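Local coordinates for protein galactose-binding lectin (Arachis hypogaea, PDB 6VAV) that binds D-galactose as a homotetrameric legume lectin that also carries calcium and manganese, at residues 83-88 with 218-223. Numbering follows the deposited sequence.
Sequences DGIIFF and HLIRSW. With QTY (N-[[1-[(3S,3aR,6S,6aR)-6-[4-[[[4-[[(2R,3R,4S,5R,6R)-6-(hydroxymethyl)-3,4,5-tris(oxidanyl)oxan-2-yl]amino]-4-oxidanylidene-butanoyl]amino]methyl]-1,2,3-triazol-1-yl]-2,3,3a,5,6,6a-hexahydrofuro[3,2-b]furan-3-yl]-1,2,3-triazol-4-yl]methyl]-N'-[(2R,3R,4S,5R,6R)-6-(hydroxymethyl)-3,4,5-tris(oxidanyl)oxan-2-yl]butanediamide), chain E.
His218 and Ile85 lie alongside each other, running in opposite senses, between the two facing sheets of the legume lectin sandwich, and the packing is closest here: Ile85 CG1 lies 3.7 Å from His218 CD2. The imidazole, with its CG beside the backbone N (chi1 -58°), reaches from one sheet to the other and presents NE2 to the amide of Gly84, with 3.1 Å between Gly84 N and His218 NE2. This hydrogen bond is bent, 145° at the hydrogen, and the amide lies 25° out of the ring plane. Histidine suits the place because both ring nitrogens find partners: ND1 pairs with Thr35 OG1, and NE2 also has a weak bond to Gln216 OE1. Glycine suits position 84, where the backbone would jam a CB against the preceding carbonyl oxygen. Deeper in, the contact thins to single touches: branched Ile85 CG2 meets Ile220 CD1 at 3.9 Å, and Phe87 crosses Trp223 at about a right angle, CE1 to CZ2 4.1 Å, bulky rings filling the interior beside Phe206. At the sugar end, Asp83, behind a cis peptide, turns away from strand 218-223 and grips the ligand's galactose: O4 bonds OD1 and O3 bonds OD2, each at 2.6 Å. The inter-sheet link next to this aspartate is thus polar, the remainder apolar.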
ATOM      1  N   ASP A  83     -23.537 -14.198 -21.654  1.00 16.60           N
ATOM      2  CA  ASP A  83     -24.421 -13.040 -21.476  1.00 17.64           C
ATOM      3  C   ASP A  83     -23.740 -11.794 -20.883  1.00 21.99           C
ATOM      4  O   ASP A  83     -24.338 -10.719 -20.908  1.00 19.51           O
ATOM      5  CB  ASP A  83     -25.606 -13.431 -20.607  1.00 18.84           C
ATOM      6  CG  ASP A  83     -26.680 -14.095 -21.431  1.00 21.18           C
ATOM      7  OD1 ASP A  83     -26.612 -15.337 -21.607  1.00 20.01           O
ATOM      8  OD2 ASP A  83     -27.543 -13.367 -21.969  1.00 23.61           O
ATOM      9  N   GLY A  84     -22.523 -11.956 -20.372  1.00 20.72           N
ATOM     10  CA  GLY A  84     -21.778 -10.849 -19.778  1.00 20.19           C
ATOM     11  C   GLY A  84     -21.351 -11.072 -18.348  1.00 22.58           C
ATOM     12  O   GLY A  84     -21.561 -12.148 -17.782  1.00 20.45           O
ATOM     13  N   ILE A  85     -20.757 -10.029 -17.758  1.00 18.61           N
ATOM     14  CA  ILE A  85     -20.201 -10.038 -16.403  1.00 19.06           C
ATOM     15  C   ILE A  85     -20.855  -8.920 -15.556  1.00 22.01           C
ATOM     16  O   ILE A  85     -21.081  -7.820 -16.058  1.00 22.33           O
ATOM     17  CB  ILE A  85     -18.647  -9.831 -16.469  1.00 21.85           C
ATOM     18  CG1 ILE A  85     -17.928 -10.917 -17.313  1.00 21.57           C
ATOM     19  CG2 ILE A  85     -18.013  -9.697 -15.058  1.00 21.20           C
ATOM     20  CD1 ILE A  85     -16.455 -10.630 -17.666  1.00 20.94           C
ATOM     21  N   ILE A  86     -21.098  -9.195 -14.265  1.00 17.37           N
ATOM     22  CA  ILE A  86     -21.578  -8.209 -13.316  1.00 17.21           C
ATOM     23  C   ILE A  86     -20.616  -8.144 -12.090  1.00 21.49           C
ATOM     24  O   ILE A  86     -20.273  -9.170 -11.505  1.00 19.07           O
ATOM     25  CB  ILE A  86     -23.059  -8.394 -12.892  1.00 20.57           C
ATOM     26  CG1 ILE A  86     -23.541  -7.156 -12.027  1.00 21.28           C
ATOM     27  CG2 ILE A  86     -23.331  -9.765 -12.225  1.00 19.47           C
ATOM     28  CD1 ILE A  86     -25.053  -7.070 -11.698  1.00 23.26           C
ATOM     29  N   PHE A  87     -20.154  -6.925 -11.762  1.00 18.68           N
ATOM     30  CA  PHE A  87     -19.402  -6.624 -10.537  1.00 18.23           C
ATOM     31  C   PHE A  87     -20.480  -6.325  -9.519  1.00 20.89           C
ATOM     32  O   PHE A  87     -21.277  -5.411  -9.748  1.00 17.15           O
ATOM     33  CB  PHE A  87     -18.417  -5.452 -10.722  1.00 19.15           C
ATOM     34  CG  PHE A  87     -17.938  -4.868  -9.405  1.00 19.71           C
ATOM     35  CD1 PHE A  87     -17.153  -5.617  -8.533  1.00 22.95           C
ATOM     36  CD2 PHE A  87     -18.320  -3.587  -9.015  1.00 23.67           C
ATOM     37  CE1 PHE A  87     -16.718  -5.075  -7.304  1.00 25.63           C
ATOM     38  CE2 PHE A  87     -17.886  -3.048  -7.789  1.00 25.55           C
ATOM     39  CZ  PHE A  87     -17.091  -3.795  -6.942  1.00 22.93           C
ATOM     40  N   PHE A  88     -20.591  -7.135  -8.457  1.00 18.71           N
ATOM     41  CA  PHE A  88     -21.743  -6.936  -7.573  1.00 18.39           C
ATOM     42  C   PHE A  88     -21.395  -6.904  -6.083  1.00 21.19           C
ATOM     43  O   PHE A  88     -20.311  -7.282  -5.667  1.00 19.51           O
ATOM     44  CB  PHE A  88     -22.825  -8.015  -7.840  1.00 18.98           C
ATOM     45  CG  PHE A  88     -22.510  -9.413  -7.357  1.00 18.97           C
ATOM     46  CD1 PHE A  88     -21.622 -10.229  -8.057  1.00 21.50           C
ATOM     47  CD2 PHE A  88     -23.201  -9.963  -6.285  1.00 21.36           C
ATOM     48  CE1 PHE A  88     -21.342 -11.535  -7.621  1.00 21.60           C
ATOM     49  CE2 PHE A  88     -22.957 -11.289  -5.874  1.00 22.06           C
ATOM     50  CZ  PHE A  88     -22.028 -12.058  -6.547  1.00 20.73           C
ATOM     51  N   HIS A 218     -15.618 -15.730 -20.181  1.00 21.65           N
ATOM     52  CA  HIS A 218     -15.729 -14.597 -19.220  1.00 20.69           C
ATOM     53  C   HIS A 218     -14.556 -14.696 -18.269  1.00 24.66           C
ATOM     54  O   HIS A 218     -14.503 -15.641 -17.463  1.00 23.66           O
ATOM     55  CB  HIS A 218     -17.057 -14.619 -18.431  1.00 21.45           C
ATOM     56  CG  HIS A 218     -18.325 -14.588 -19.232  1.00 24.41           C
ATOM     57  ND1 HIS A 218     -19.074 -15.747 -19.445  1.00 26.20           N
ATOM     58  CD2 HIS A 218     -18.999 -13.534 -19.746  1.00 25.48           C
ATOM     59  CE1 HIS A 218     -20.156 -15.355 -20.097  1.00 25.55           C
ATOM     60  NE2 HIS A 218     -20.156 -14.032 -20.302  1.00 25.07           N
ATOM     61  N   LEU A 219     -13.583 -13.764 -18.388  1.00 20.01           N
ATOM     62  CA  LEU A 219     -12.367 -13.806 -17.586  1.00 19.72           C
ATOM     63  C   LEU A 219     -12.194 -12.599 -16.654  1.00 20.91           C
ATOM     64  O   LEU A 219     -12.399 -11.473 -17.082  1.00 19.68           O
ATOM     65  CB  LEU A 219     -11.118 -13.873 -18.496  1.00 19.25           C
ATOM     66  CG  LEU A 219     -11.003 -15.065 -19.472  1.00 23.14           C
ATOM     67  CD1 LEU A 219      -9.908 -14.819 -20.479  1.00 23.31           C
ATOM     68  CD2 LEU A 219     -10.773 -16.372 -18.738  1.00 21.30           C
ATOM     69  N   ILE A 220     -11.784 -12.852 -15.406  1.00 17.03           N
ATOM     70  CA  ILE A 220     -11.391 -11.820 -14.445  1.00 17.99           C
ATOM     71  C   ILE A 220      -9.862 -11.924 -14.351  1.00 24.50           C
ATOM     72  O   ILE A 220      -9.339 -12.984 -13.976  1.00 23.37           O
ATOM     73  CB  ILE A 220     -12.100 -11.867 -13.054  1.00 20.57           C
ATOM     74  CG1 ILE A 220     -13.655 -11.913 -13.166  1.00 20.27           C
ATOM     75  CG2 ILE A 220     -11.620 -10.704 -12.147  1.00 21.17           C
ATOM     76  CD1 ILE A 220     -14.412 -10.768 -13.926  1.00 20.93           C
ATOM     77  N   ARG A 221      -9.162 -10.851 -14.735  1.00 21.28           N
ATOM     78  CA  ARG A 221      -7.702 -10.814 -14.802  1.00 22.06           C
ATOM     79  C   ARG A 221      -7.025 -10.230 -13.557  1.00 26.39           C
ATOM     80  O   ARG A 221      -5.970 -10.723 -13.147  1.00 26.67           O
ATOM     81  CB  ARG A 221      -7.262 -10.034 -16.045  1.00 23.22           C
ATOM     82  CG  ARG A 221      -7.610 -10.747 -17.369  1.00 28.04           C
ATOM     83  CD  ARG A 221      -7.326  -9.898 -18.598  1.00 42.90           C
ATOM     84  NE  ARG A 221      -5.946  -9.395 -18.640  1.00 72.24           N
ATOM     85  CZ  ARG A 221      -4.907 -10.058 -19.148  1.00100.55           C
ATOM     86  NH1 ARG A 221      -5.074 -11.267 -19.673  1.00 94.08           N
ATOM     87  NH2 ARG A 221      -3.696  -9.516 -19.131  1.00 91.68           N
ATOM     88  N   SER A 222      -7.592  -9.178 -12.980  1.00 22.83           N
ATOM     89  CA  SER A 222      -7.022  -8.519 -11.806  1.00 22.52           C
ATOM     90  C   SER A 222      -8.108  -7.761 -11.059  1.00 23.14           C
ATOM     91  O   SER A 222      -9.135  -7.431 -11.649  1.00 18.03           O
ATOM     92  CB  SER A 222      -5.880  -7.578 -12.203  1.00 25.84           C
ATOM     93  OG  SER A 222      -6.325  -6.540 -13.059  1.00 32.59           O
ATOM     94  N   TRP A 223      -7.877  -7.497  -9.760  1.00 20.67           N
ATOM     95  CA  TRP A 223      -8.831  -6.786  -8.912  1.00 20.68           C
ATOM     96  C   TRP A 223      -8.137  -6.169  -7.707  1.00 24.14           C
ATOM     97  O   TRP A 223      -7.511  -6.879  -6.917  1.00 24.52           O
ATOM     98  CB  TRP A 223      -9.952  -7.740  -8.462  1.00 18.76           C
ATOM     99  CG  TRP A 223     -11.055  -7.130  -7.644  1.00 18.46           C
ATOM    100  CD1 TRP A 223     -11.491  -5.832  -7.673  1.00 21.33           C
ATOM    101  CD2 TRP A 223     -11.943  -7.832  -6.763  1.00 18.00           C
ATOM    102  NE1 TRP A 223     -12.583  -5.683  -6.853  1.00 20.52           N
ATOM    103  CE2 TRP A 223     -12.879  -6.892  -6.272  1.00 22.14           C
ATOM    104  CE3 TRP A 223     -12.044  -9.173  -6.346  1.00 18.31           C
ATOM    105  CZ2 TRP A 223     -13.888  -7.243  -5.360  1.00 20.64           C
ATOM    106  CZ3 TRP A 223     -13.048  -9.521  -5.453  1.00 19.52           C
ATOM    107  CH2 TRP A 223     -13.955  -8.570  -4.971  1.00 20.54           C
TER
HETATM  108  C1  QTY E 301     -31.606 -16.742 -24.582  1.00 25.67           C
HETATM  109  N1  QTY E 301     -32.467 -17.883 -24.454  1.00 25.92           N
HETATM  110  C2  QTY E 301     -31.201 -16.202 -23.216  1.00 24.46           C
HETATM  111  N2  QTY E 301     -32.801 -21.366 -27.754  1.00 61.93           N
HETATM  112  O2  QTY E 301     -32.370 -15.834 -22.498  1.00 22.80           O
HETATM  113  C3  QTY E 301     -30.289 -15.000 -23.398  1.00 24.96           C
HETATM  114  N3  QTY E 301     -29.554 -20.272 -30.266  1.00 80.78           N
HETATM  115  O3  QTY E 301     -29.912 -14.462 -22.133  1.00 26.09           O
HETATM  116  C4  QTY E 301     -29.067 -15.366 -24.242  1.00 22.82           C
HETATM  117  N4  QTY E 301     -29.468 -21.493 -30.833  1.00 79.26           N
HETATM  118  O4  QTY E 301     -28.175 -16.219 -23.531  1.00 22.17           O
HETATM  119  C5  QTY E 301     -29.504 -16.055 -25.534  1.00 25.60           C
HETATM  120  N5  QTY E 301     -30.196 -22.300 -30.101  1.00 77.03           N
HETATM  121  O5  QTY E 301     -30.440 -17.127 -25.320  1.00 25.53           O
HETATM  122  C6  QTY E 301     -28.473 -16.472 -26.565  1.00 28.55           C
HETATM  123  N6  QTY E 301     -28.315 -18.716 -35.465  1.00 95.43           N
HETATM  124  O6  QTY E 301     -29.005 -16.559 -27.878  1.00 33.79           O
HETATM  125  C7  QTY E 301     -33.352 -18.229 -25.400  1.00 28.45           C
HETATM  126  N7  QTY E 301     -29.664 -18.663 -35.554  1.00 97.34           N
HETATM  127  O7  QTY E 301     -33.477 -17.602 -26.451  1.00 22.58           O
HETATM  128  C8  QTY E 301     -34.237 -19.413 -25.082  1.00 35.98           C
HETATM  129  N8  QTY E 301     -29.952 -18.554 -36.828  1.00 98.14           N
HETATM  130  C9  QTY E 301     -34.385 -20.379 -26.242  1.00 45.23           C
HETATM  131  C10 QTY E 301     -33.123 -21.171 -26.483  1.00 53.06           C
HETATM  132  O10 QTY E 301     -32.444 -21.598 -25.550  1.00 52.43           O
HETATM  133  C11 QTY E 301     -31.708 -22.240 -28.124  1.00 69.13           C
HETATM  134  C12 QTY E 301     -30.774 -21.596 -29.093  1.00 75.35           C
HETATM  135  C13 QTY E 301     -30.353 -20.301 -29.190  1.00 78.08           C
HETATM  136  C14 QTY E 301     -28.757 -19.154 -30.796  1.00 84.40           C
HETATM  137  C15 QTY E 301     -27.295 -19.571 -30.933  1.00 85.45           C
HETATM  138  O15 QTY E 301     -27.149 -20.080 -32.274  1.00 87.66           O
HETATM  139  C16 QTY E 301     -28.241 -19.650 -33.099  1.00 89.13           C
HETATM  140  C17 QTY E 301     -27.641 -18.732 -34.163  1.00 91.69           C
HETATM  141  C18 QTY E 301     -27.710 -17.356 -33.507  1.00 90.01           C
HETATM  142  C19 QTY E 301     -29.117 -18.763 -32.227  1.00 87.36           C
HETATM  143  O19 QTY E 301     -28.758 -17.408 -32.519  1.00 88.27           O
HETATM  144  C20 QTY E 301     -27.760 -18.658 -36.687  1.00 96.80           C
HETATM  145  C21 QTY E 301     -28.806 -18.536 -37.556  1.00 98.13           C